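Local coordinates for protein putative adhesin (Bacteroides fragilis NCTC 9343, PDB 3PET) that is a putative lipoprotein adhesin with a right-handed beta-helix fold, inferred to act in cell adhesion, though its binding partner is not established, at residues Phe21-Ala26 against Asp62-Leu67. Numbering follows the deposited sequence.
Sequences FNKIDA and DNTLFL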
# COMPACT_ATOMS: atom_id res chain seq x y z
N PHE A 21 -0.60 -25.48 17.47
CA PHE A 21 -1.44 -24.56 16.71
C PHE A 21 -1.23 -24.84 15.23
O PHE A 21 -0.20 -25.42 14.86
CB PHE A 21 -1.07 -23.08 17.06
CG PHE A 21 0.39 -22.76 16.83
CD1 PHE A 21 0.85 -22.43 15.56
CD2 PHE A 21 1.32 -22.88 17.86
CE1 PHE A 21 2.22 -22.21 15.33
CE2 PHE A 21 2.68 -22.66 17.63
CZ PHE A 21 3.11 -22.33 16.38
N ASN A 22 -2.17 -24.40 14.40
CA ASN A 22 -2.05 -24.53 12.94
C ASN A 22 -2.31 -23.16 12.28
O ASN A 22 -2.42 -23.07 11.05
CB ASN A 22 -2.98 -25.62 12.39
CG ASN A 22 -4.45 -25.37 12.54
OD1 ASN A 22 -4.92 -24.50 13.30
ND2 ASN A 22 -5.24 -26.14 11.86
N LYS A 23 -2.40 -22.10 13.10
CA LYS A 23 -2.62 -20.73 12.65
C LYS A 23 -1.79 -19.77 13.46
O LYS A 23 -1.55 -20.00 14.64
CB LYS A 23 -4.12 -20.33 12.72
CG LYS A 23 -5.03 -21.08 11.76
CD LYS A 23 -6.51 -20.67 11.90
CE LYS A 23 -7.28 -21.18 13.13
NZ LYS A 23 -7.49 -22.67 13.15
N ILE A 24 -1.35 -18.68 12.81
CA ILE A 24 -0.55 -17.63 13.43
C ILE A 24 -1.28 -16.31 13.25
O ILE A 24 -1.70 -15.99 12.12
CB ILE A 24 0.90 -17.56 12.86
CG1 ILE A 24 1.68 -18.90 13.08
CG2 ILE A 24 1.69 -16.33 13.44
CD1 ILE A 24 2.81 -19.12 12.04
N ASP A 25 -1.40 -15.53 14.34
CA ASP A 25 -1.99 -14.20 14.34
C ASP A 25 -1.01 -13.30 15.07
O ASP A 25 -0.87 -13.41 16.29
CB ASP A 25 -3.39 -14.22 14.96
CG ASP A 25 -4.14 -12.90 14.86
OD1 ASP A 25 -3.62 -11.88 15.34
OD2 ASP A 25 -5.28 -12.92 14.39
N ALA A 26 -0.30 -12.43 14.32
CA ALA A 26 0.76 -11.63 14.92
C ALA A 26 0.59 -10.12 14.70
O ALA A 26 0.39 -9.67 13.56
CB ALA A 26 2.11 -12.10 14.39
N ASP A 62 -7.89 -21.43 20.47
CA ASP A 62 -8.61 -21.98 19.31
C ASP A 62 -7.64 -22.31 18.15
O ASP A 62 -7.80 -21.85 17.01
CB ASP A 62 -9.81 -21.10 18.85
CG ASP A 62 -9.59 -19.60 18.72
OD1 ASP A 62 -8.85 -19.19 17.80
OD2 ASP A 62 -10.24 -18.84 19.47
N ASN A 63 -6.61 -23.13 18.47
CA ASN A 63 -5.57 -23.63 17.56
C ASN A 63 -4.78 -22.49 16.87
O ASN A 63 -4.14 -22.72 15.84
CB ASN A 63 -6.18 -24.61 16.53
CG ASN A 63 -6.71 -25.89 17.19
OD1 ASN A 63 -6.18 -26.38 18.18
ND2 ASN A 63 -7.76 -26.46 16.66
N THR A 64 -4.77 -21.31 17.48
CA THR A 64 -4.08 -20.14 16.92
C THR A 64 -3.05 -19.60 17.88
O THR A 64 -3.35 -19.38 19.05
CB THR A 64 -5.09 -19.03 16.56
OG1 THR A 64 -6.15 -19.58 15.79
CG2 THR A 64 -4.45 -17.85 15.81
N LEU A 65 -1.85 -19.36 17.37
CA LEU A 65 -0.80 -18.70 18.13
C LEU A 65 -1.01 -17.20 17.97
O LEU A 65 -0.93 -16.69 16.85
CB LEU A 65 0.60 -19.12 17.62
CG LEU A 65 1.79 -18.37 18.23
CD1 LEU A 65 1.94 -18.68 19.73
CD2 LEU A 65 3.07 -18.71 17.49
N PHE A 66 -1.28 -16.50 19.09
CA PHE A 66 -1.45 -15.05 19.10
C PHE A 66 -0.23 -14.39 19.68
O PHE A 66 0.15 -14.70 20.80
CB PHE A 66 -2.71 -14.64 19.90
CG PHE A 66 -4.03 -15.00 19.26
CD1 PHE A 66 -4.64 -14.14 18.36
CD2 PHE A 66 -4.67 -16.18 19.60
CE1 PHE A 66 -5.88 -14.48 17.78
CE2 PHE A 66 -5.91 -16.49 19.05
CZ PHE A 66 -6.50 -15.65 18.13
N LEU A 67 0.37 -13.48 18.93
CA LEU A 67 1.52 -12.69 19.38
C LEU A 67 1.09 -11.23 19.39
O LEU A 67 0.63 -10.73 18.38
CB LEU A 67 2.73 -12.91 18.45
CG LEU A 67 3.18 -14.36 18.19
CD1 LEU A 67 4.26 -14.41 17.12
CD2 LEU A 67 3.68 -15.05 19.49
O HOH W 1 -2.10 -10.92 17.70
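The ring of Phe21 lies against Leu65, whose CB stands over the ring centre, 3.8 Å from the centroid and 12° off the normal: a CH-pi contact through one face. With Leu65 CG anti to the backbone N (chi1 173°), the CD2 methyl reaches the far rim of the same ring, 3.8 Å from Phe21 CZ. Ile85 and Val60 touch both side chains, placing the pair in the fold's interior. The opposite face of the sheet is more polar. There the Lys23 chain, bent at chi3 and chi4, passes Thr64 with CE 3.3 Å from OG1, then turns NZ back to donate to Asn22 OD1. Asp25 CB and carboxylate meet Phe66 obliquely near CD1 and CE1, CB 3.6 Å from CD1, the carboxylate and ring planes 39° apart. Asp25 OD2 forms a salt bridge with Lys96, while a water bridges Asp25 OD1 and Leu67 O. Strands 23-26 and 64-67 are parallel: Lys23 O accepts from Leu65 N at 2.8 Å, Asp25 N donates to Leu65 O, and Asp25 O accepts from Leu67 N at 2.9 Å. Before the strands pair, Asn63 O takes Asn22 N at 3.0 Å plus a weak bond from Lys23 N. Backbone bonds join Ile24 to Gly92 and Ser94, and Ala26 to Ser94 and Lys96, so strand 23-26 lies between parallel strands 64-69 and 92-95, as in the stacked coils of a right-handed beta-helix.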